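Local coordinates for protein methylxanthine N1-demethylase NdmA (PDB 6ICN) that catalyses the N1-demethylation of caffeine to theobromine and formaldehyde as a Rieske non-heme iron oxygenase, the first step of caffeine degradation, at residues I333-R336 and K337-E341; M213-N217 and G218-F222. All blocks are in the same frame, centred on the assembly; numbering follows the deposited sequence.

Contact 1: I333-R336 and K337-E341; sequences IQYR and KWLRE
Leu-339 meets Tyr-335 one turn further back in the helix 330-348, a classic i to i+4 pair of an alpha-helix. Starting at Leu-339 CB, the nearest atom of 333-336 is the carbonyl Tyr-335 O, at 3.7 Å. CG also passes close to that carbonyl and already stands above the tyrosine ring. The branch CD1 does the touching. It sits over one face of the ring, 3.9 Å from its centroid, as a CH-pi contact, and comes to 3.5 Å from Tyr-335 CE2. With its CG anti to the backbone N (chi1 180°), the tyrosine places its ring beside Leu-339, and chi2 turns a face to CD1. The bond from its hydroxyl to Pro-248 O holds the end of the group, and Trp-183 stacks on the ring.

Four helical bonds carry the backbone across the junction. The straightest runs from Leu-339 N to Tyr-335 O (3.0 Å, 173° at the hydrogen), between the backbones of the same two residues. Arg-336 runs out extended and forms salt bridges with Glu-184 and Glu-323.

Elsewhere on the helix, Gln-334 and Lys-337 lie side by side and point the same way. The glutamine chain is bent at chi2 and the lysine is extended beyond CG. One water joins their ends: it donates to Gln-334 OE1 at 2.7 Å and accepts from Lys-337 NZ at 2.6 Å.

Contact 2: M213-N217 and G218-F222; sequences MDRFN and GQFRF
Gln-219 OE1 is gripped side-on by two nitrogens of Arg-221, and the guanidinium so held meets the ring of Phe-216 on the other strand. Arg-221 NE reaches OE1 at 2.9 Å and NH2 reaches it at 2.8 Å. The oxygen lies at the guanidinium edge, in its plane. Phe-216 CD2 stands over one guanidinium face, 3.6 Å from Arg-221 NH2. The two planes are 75° apart, so the ring presents its edge. An alanine in place of Gln-219 removes OE1, and the guanidinium would probably be freer to turn away from Phe-216.

The segments form a beta hairpin closed by a type I' turn from Phe-216 to Gln-219. Asp-214 and Arg-221 are a hydrogen-bonded antiparallel pair; Arg-221 N gives Asp-214 O its bond at 2.8 Å. Gly-218 has a positive phi, and a CB there would clash with Asn-217 O.

Phe-220 lies on the face shared with Arg-215. Met-213 CE sits almost exactly over its ring centre, 3.7 Å from the centroid, with chi3 (72°) bending the methyl back over the ring. Met-213 SD lies farther off, in Met-aromatic contact with both Phe-220 and Phe-222. Arg-215 CG packs 3.7 Å from Phe-220 CE1. On the Gln-219 face, the two bonds to OE1 thus hold the guanidinium in one orientation, with a face toward Phe-216 CD2, while apolar packing with Met-213 holds the Phe-220 ring.

From the N terminus, contact 2 comes first. Its turn closes the hairpin of strands 214-216 and 219-225 at one edge of the seven-stranded sheet, with 214-216 as the outermost strand within the chain. Contact 1 follows much later, within one helix, 330-348, where it closes only a helical turn. The two are in series; neither nests in nor crosses the other. They meet in space, with centres about 12 Å apart. Glu-341 OE1 forms a salt bridge with Arg-215 NH2 at 2.9 Å. Trp-338 makes a cation-pi contact with Arg-215 and meets the Phe-220 ring edge-to-face. Together they tie the helix to the hairpin in the C-terminal oxygenase domain, which holds the caffeine pocket.

Contact 1: I333-R336 and K337-E341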
ATOM      1  N   ILE A 333       7.351 -32.207 -29.366  1.00 18.33           N
ATOM      2  CA  ILE A 333       7.958 -33.525 -29.217  1.00 18.29           C
ATOM      3  C   ILE A 333       9.386 -33.513 -29.740  1.00 17.35           C
ATOM      4  O   ILE A 333      10.306 -34.005 -29.078  1.00 19.00           O
ATOM      5  CB  ILE A 333       7.112 -34.583 -29.948  1.00 19.68           C
ATOM      6  CG1 ILE A 333       5.734 -34.716 -29.297  1.00 20.74           C
ATOM      7  CG2 ILE A 333       7.821 -35.925 -29.925  1.00 20.98           C
ATOM      8  CD1 ILE A 333       4.718 -35.434 -30.198  1.00 23.13           C
ATOM      9  N   GLN A 334       9.584 -32.925 -30.920  1.00 18.24           N
ATOM     10  CA  GLN A 334      10.907 -32.917 -31.537  1.00 19.94           C
ATOM     11  C   GLN A 334      11.867 -32.025 -30.761  1.00 19.52           C
ATOM     12  O   GLN A 334      13.051 -32.354 -30.619  1.00 19.92           O
ATOM     13  CB  GLN A 334      10.789 -32.477 -32.993  1.00 21.20           C
ATOM     14  CG  GLN A 334      10.005 -33.479 -33.875  1.00 24.93           C
ATOM     15  CD  GLN A 334      10.555 -34.902 -33.780  1.00 30.38           C
ATOM     16  OE1 GLN A 334      11.765 -35.120 -33.869  1.00 29.26           O
ATOM     17  NE2 GLN A 334       9.663 -35.874 -33.576  1.00 30.26           N
ATOM     18  N   TYR A 335      11.364 -30.898 -30.240  1.00 18.99           N
ATOM     19  CA  TYR A 335      12.163 -30.039 -29.369  1.00 19.07           C
ATOM     20  C   TYR A 335      12.662 -30.799 -28.147  1.00 20.00           C
ATOM     21  O   TYR A 335      13.854 -30.774 -27.832  1.00 18.35           O
ATOM     22  CB  TYR A 335      11.319 -28.832 -28.947  1.00 15.81           C
ATOM     23  CG  TYR A 335      12.002 -27.832 -28.033  1.00 18.39           C
ATOM     24  CD1 TYR A 335      13.049 -27.046 -28.494  1.00 18.20           C
ATOM     25  CD2 TYR A 335      11.550 -27.632 -26.729  1.00 17.53           C
ATOM     26  CE1 TYR A 335      13.654 -26.100 -27.671  1.00 19.33           C
ATOM     27  CE2 TYR A 335      12.140 -26.688 -25.900  1.00 18.94           C
ATOM     28  CZ  TYR A 335      13.185 -25.930 -26.373  1.00 19.48           C
ATOM     29  OH  TYR A 335      13.775 -25.000 -25.547  1.00 17.22           O
ATOM     30  N   ARG A 336      11.751 -31.473 -27.427  1.00 16.48           N
ATOM     31  CA  ARG A 336      12.140 -32.211 -26.237  1.00 17.66           C
ATOM     32  C   ARG A 336      13.150 -33.304 -26.568  1.00 17.64           C
ATOM     33  O   ARG A 336      14.086 -33.544 -25.797  1.00 18.35           O
ATOM     34  CB  ARG A 336      10.897 -32.798 -25.574  1.00 20.85           C
ATOM     35  CG  ARG A 336       9.968 -31.722 -24.996  1.00 19.01           C
ATOM     36  CD  ARG A 336       8.667 -32.318 -24.445  1.00 18.23           C
ATOM     37  NE  ARG A 336       7.856 -31.256 -23.849  1.00 17.45           N
ATOM     38  CZ  ARG A 336       6.833 -31.440 -23.015  1.00 17.64           C
ATOM     39  NH1 ARG A 336       6.453 -32.664 -22.645  1.00 21.18           N
ATOM     40  NH2 ARG A 336       6.179 -30.381 -22.555  1.00 17.52           N
ATOM     41  N   LYS A 337      12.974 -33.958 -27.720  1.00 21.04           N
ATOM     42  CA  LYS A 337      13.892 -35.007 -28.152  1.00 22.23           C
ATOM     43  C   LYS A 337      15.299 -34.459 -28.371  1.00 19.73           C
ATOM     44  O   LYS A 337      16.286 -35.047 -27.903  1.00 21.59           O
ATOM     45  CB  LYS A 337      13.365 -35.647 -29.437  1.00 22.64           C
ATOM     46  CG  LYS A 337      14.274 -36.747 -30.000  1.00 25.94           C
ATOM     47  CD  LYS A 337      13.622 -37.379 -31.212  1.00 26.28           C
ATOM     48  CE  LYS A 337      14.578 -38.347 -31.893  1.00 35.71           C
ATOM     49  NZ  LYS A 337      13.907 -39.008 -33.044  1.00 39.51           N
ATOM     50  N   TRP A 338      15.406 -33.322 -29.072  1.00 20.69           N
ATOM     51  CA  TRP A 338      16.728 -32.743 -29.307  1.00 19.90           C
ATOM     52  C   TRP A 338      17.371 -32.281 -28.004  1.00 19.80           C
ATOM     53  O   TRP A 338      18.561 -32.521 -27.774  1.00 20.53           O
ATOM     54  CB  TRP A 338      16.638 -31.591 -30.307  1.00 18.39           C
ATOM     55  CG  TRP A 338      17.971 -31.235 -30.951  1.00 18.68           C
ATOM     56  CD1 TRP A 338      19.198 -31.765 -30.677  1.00 22.11           C
ATOM     57  CD2 TRP A 338      18.170 -30.269 -31.981  1.00 19.81           C
ATOM     58  NE1 TRP A 338      20.161 -31.191 -31.492  1.00 21.09           N
ATOM     59  CE2 TRP A 338      19.551 -30.274 -32.306  1.00 19.68           C
ATOM     60  CE3 TRP A 338      17.313 -29.417 -32.681  1.00 18.47           C
ATOM     61  CZ2 TRP A 338      20.086 -29.429 -33.275  1.00 20.07           C
ATOM     62  CZ3 TRP A 338      17.834 -28.588 -33.649  1.00 20.63           C
ATOM     63  CH2 TRP A 338      19.222 -28.597 -33.940  1.00 20.63           C
ATOM     64  N   LEU A 339      16.606 -31.620 -27.123  1.00 20.46           N
ATOM     65  CA  LEU A 339      17.182 -31.217 -25.841  1.00 20.23           C
ATOM     66  C   LEU A 339      17.721 -32.419 -25.068  1.00 20.26           C
ATOM     67  O   LEU A 339      18.796 -32.346 -24.459  1.00 21.50           O
ATOM     68  CB  LEU A 339      16.148 -30.477 -24.989  1.00 22.11           C
ATOM     69  CG  LEU A 339      15.740 -29.080 -25.431  1.00 20.55           C
ATOM     70  CD1 LEU A 339      14.797 -28.479 -24.372  1.00 21.19           C
ATOM     71  CD2 LEU A 339      16.940 -28.184 -25.634  1.00 21.50           C
ATOM     72  N   ARG A 340      16.976 -33.531 -25.063  1.00 20.84           N
ATOM     73  CA  ARG A 340      17.437 -34.756 -24.407  1.00 21.76           C
ATOM     74  C   ARG A 340      18.762 -35.229 -25.001  1.00 20.97           C
ATOM     75  O   ARG A 340      19.681 -35.609 -24.260  1.00 23.36           O
ATOM     76  CB  ARG A 340      16.369 -35.869 -24.518  1.00 23.95           C
ATOM     77  CG  ARG A 340      16.667 -37.133 -23.661  1.00 32.76           C
ATOM     78  CD  ARG A 340      15.633 -38.273 -23.826  1.00 41.84           C
ATOM     79  NE  ARG A 340      14.317 -37.777 -24.256  1.00 52.36           N
ATOM     80  CZ  ARG A 340      13.648 -38.167 -25.348  1.00 49.71           C
ATOM     81  NH1 ARG A 340      14.173 -39.052 -26.202  1.00 49.87           N
ATOM     82  NH2 ARG A 340      12.439 -37.629 -25.574  1.00 51.11           N
ATOM     83  N   GLU A 341      18.876 -35.188 -26.331  1.00 21.50           N
ATOM     84  CA  GLU A 341      20.110 -35.613 -26.993  1.00 22.13           C
ATOM     85  C   GLU A 341      21.270 -34.702 -26.621  1.00 25.20           C
ATOM     86  O   GLU A 341      22.405 -35.165 -26.455  1.00 24.61           O
ATOM     87  CB  GLU A 341      19.926 -35.617 -28.506  1.00 22.19           C
ATOM     88  CG  GLU A 341      18.979 -36.689 -29.034  1.00 25.48           C
ATOM     89  CD  GLU A 341      18.744 -36.548 -30.519  1.00 25.83           C
ATOM     90  OE1 GLU A 341      19.543 -35.848 -31.186  1.00 31.73           O
ATOM     91  OE2 GLU A 341      17.769 -37.128 -31.038  1.00 31.24           O
TER
HETATM   92  O   HOH W   1      12.963 -37.388 -34.789  1.00 38.29           O

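Contact 2: M213-N217 and G218-F222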
ATOM      1  N   MET A 213      10.368 -30.815 -40.132  1.00 22.42           N
ATOM      2  CA  MET A 213      11.305 -30.036 -39.328  1.00 27.27           C
ATOM      3  C   MET A 213      12.725 -30.478 -39.639  1.00 25.60           C
ATOM      4  O   MET A 213      13.028 -31.674 -39.593  1.00 28.02           O
ATOM      5  CB  MET A 213      11.043 -30.202 -37.825  1.00 26.96           C
ATOM      6  CG  MET A 213       9.666 -29.771 -37.394  1.00 25.46           C
ATOM      7  SD  MET A 213       9.348 -30.184 -35.665  1.00 23.84           S
ATOM      8  CE  MET A 213      10.420 -28.974 -34.844  1.00 23.19           C
ATOM      9  N   ASP A 214      13.591 -29.512 -39.933  1.00 24.14           N
ATOM     10  CA  ASP A 214      14.992 -29.765 -40.229  1.00 24.20           C
ATOM     11  C   ASP A 214      15.875 -29.242 -39.110  1.00 27.03           C
ATOM     12  O   ASP A 214      15.620 -28.159 -38.565  1.00 24.65           O
ATOM     13  CB  ASP A 214      15.416 -29.080 -41.532  1.00 26.01           C
ATOM     14  CG  ASP A 214      14.578 -29.501 -42.706  1.00 33.07           C
ATOM     15  OD1 ASP A 214      14.139 -30.669 -42.740  1.00 32.10           O
ATOM     16  OD2 ASP A 214      14.358 -28.652 -43.595  1.00 37.30           O
ATOM     17  N   ARG A 215      16.926 -29.998 -38.796  1.00 22.41           N
ATOM     18  CA  ARG A 215      18.031 -29.507 -37.984  1.00 23.40           C
ATOM     19  C   ARG A 215      19.167 -29.104 -38.912  1.00 30.13           C
ATOM     20  O   ARG A 215      19.586 -29.892 -39.767  1.00 27.64           O
ATOM     21  CB  ARG A 215      18.538 -30.549 -36.994  1.00 23.37           C
ATOM     22  CG  ARG A 215      17.500 -31.248 -36.130  1.00 22.72           C
ATOM     23  CD  ARG A 215      18.247 -32.158 -35.217  1.00 22.84           C
ATOM     24  NE  ARG A 215      17.403 -32.951 -34.325  1.00 20.78           N
ATOM     25  CZ  ARG A 215      17.887 -33.818 -33.449  1.00 21.01           C
ATOM     26  NH1 ARG A 215      17.070 -34.521 -32.672  1.00 21.57           N
ATOM     27  NH2 ARG A 215      19.202 -34.004 -33.365  1.00 25.23           N
ATOM     28  N   PHE A 216      19.663 -27.885 -38.744  1.00 24.12           N
ATOM     29  CA  PHE A 216      20.770 -27.419 -39.570  1.00 25.82           C
ATOM     30  C   PHE A 216      21.529 -26.356 -38.792  1.00 28.87           C
ATOM     31  O   PHE A 216      20.925 -25.381 -38.327  1.00 26.65           O
ATOM     32  CB  PHE A 216      20.262 -26.869 -40.906  1.00 28.83           C
ATOM     33  CG  PHE A 216      21.361 -26.522 -41.871  1.00 33.34           C
ATOM     34  CD1 PHE A 216      22.025 -27.516 -42.565  1.00 37.79           C
ATOM     35  CD2 PHE A 216      21.732 -25.203 -42.071  1.00 37.08           C
ATOM     36  CE1 PHE A 216      23.039 -27.204 -43.452  1.00 41.27           C
ATOM     37  CE2 PHE A 216      22.747 -24.887 -42.961  1.00 41.36           C
ATOM     38  CZ  PHE A 216      23.401 -25.888 -43.643  1.00 41.65           C
ATOM     39  N   ASN A 217      22.835 -26.563 -38.627  1.00 25.67           N
ATOM     40  CA  ASN A 217      23.712 -25.585 -37.976  1.00 29.41           C
ATOM     41  C   ASN A 217      23.221 -25.227 -36.574  1.00 25.63           C
ATOM     42  O   ASN A 217      23.301 -24.072 -36.147  1.00 29.37           O
ATOM     43  CB  ASN A 217      23.857 -24.320 -38.824  1.00 29.34           C
ATOM     44  CG  ASN A 217      24.704 -24.536 -40.064  1.00 39.71           C
ATOM     45  OD1 ASN A 217      25.423 -25.538 -40.184  1.00 45.28           O
ATOM     46  ND2 ASN A 217      24.636 -23.588 -40.990  1.00 41.87           N
ATOM     47  N   GLY A 218      22.715 -26.222 -35.848  1.00 25.17           N
ATOM     48  CA  GLY A 218      22.241 -25.978 -34.495  1.00 25.10           C
ATOM     49  C   GLY A 218      20.922 -25.240 -34.411  1.00 23.57           C
ATOM     50  O   GLY A 218      20.597 -24.689 -33.347  1.00 22.32           O
ATOM     51  N   GLN A 219      20.154 -25.217 -35.497  1.00 22.51           N
ATOM     52  CA  GLN A 219      18.861 -24.556 -35.564  1.00 22.39           C
ATOM     53  C   GLN A 219      17.787 -25.553 -35.967  1.00 25.03           C
ATOM     54  O   GLN A 219      18.033 -26.448 -36.782  1.00 24.71           O
ATOM     55  CB  GLN A 219      18.871 -23.405 -36.574  1.00 23.45           C
ATOM     56  CG  GLN A 219      20.068 -22.470 -36.426  1.00 24.90           C
ATOM     57  CD  GLN A 219      20.269 -21.603 -37.653  1.00 24.61           C
ATOM     58  OE1 GLN A 219      19.742 -21.895 -38.725  1.00 27.19           O
ATOM     59  NE2 GLN A 219      21.035 -20.530 -37.500  1.00 32.04           N
ATOM     60  N   PHE A 220      16.590 -25.396 -35.404  1.00 20.25           N
ATOM     61  CA  PHE A 220      15.407 -26.036 -35.956  1.00 22.35           C
ATOM     62  C   PHE A 220      14.803 -25.108 -37.001  1.00 26.44           C
ATOM     63  O   PHE A 220      14.575 -23.922 -36.728  1.00 25.95           O
ATOM     64  CB  PHE A 220      14.384 -26.335 -34.855  1.00 21.86           C
ATOM     65  CG  PHE A 220      14.209 -27.803 -34.553  1.00 21.99           C
ATOM     66  CD1 PHE A 220      14.306 -28.752 -35.562  1.00 25.42           C
ATOM     67  CD2 PHE A 220      13.914 -28.233 -33.263  1.00 25.36           C
ATOM     68  CE1 PHE A 220      14.129 -30.109 -35.287  1.00 28.19           C
ATOM     69  CE2 PHE A 220      13.743 -29.597 -32.981  1.00 24.42           C
ATOM     70  CZ  PHE A 220      13.855 -30.526 -33.995  1.00 26.28           C
ATOM     71  N   ARG A 221      14.538 -25.640 -38.196  1.00 23.66           N
ATOM     72  CA  ARG A 221      13.920 -24.872 -39.268  1.00 23.30           C
ATOM     73  C   ARG A 221      12.631 -25.550 -39.706  1.00 27.40           C
ATOM     74  O   ARG A 221      12.616 -26.766 -39.949  1.00 28.10           O
ATOM     75  CB  ARG A 221      14.869 -24.718 -40.463  1.00 26.72           C
ATOM     76  CG  ARG A 221      16.185 -24.050 -40.108  1.00 29.22           C
ATOM     77  CD  ARG A 221      16.923 -23.598 -41.333  1.00 34.09           C
ATOM     78  NE  ARG A 221      18.211 -23.023 -40.974  1.00 33.84           N
ATOM     79  CZ  ARG A 221      19.056 -22.498 -41.853  1.00 39.94           C
ATOM     80  NH1 ARG A 221      18.737 -22.476 -43.140  1.00 42.73           N
ATOM     81  NH2 ARG A 221      20.210 -21.989 -41.443  1.00 37.57           N
ATOM     82  N   PHE A 222      11.553 -24.771 -39.797  1.00 26.55           N
ATOM     83  CA  PHE A 222      10.268 -25.292 -40.259  1.00 26.81           C
ATOM     84  C   PHE A 222       9.373 -24.131 -40.683  1.00 29.48           C
ATOM     85  O   PHE A 222       9.564 -22.988 -40.252  1.00 26.12           O
ATOM     86  CB  PHE A 222       9.585 -26.179 -39.196  1.00 24.65           C
ATOM     87  CG  PHE A 222       9.504 -25.565 -37.804  1.00 22.56           C
ATOM     88  CD1 PHE A 222      10.541 -25.726 -36.891  1.00 23.55           C
ATOM     89  CD2 PHE A 222       8.367 -24.885 -37.408  1.00 23.53           C
ATOM     90  CE1 PHE A 222      10.451 -25.175 -35.601  1.00 24.16           C
ATOM     91  CE2 PHE A 222       8.259 -24.327 -36.125  1.00 21.55           C
ATOM     92  CZ  PHE A 222       9.305 -24.468 -35.226  1.00 20.14           C
TER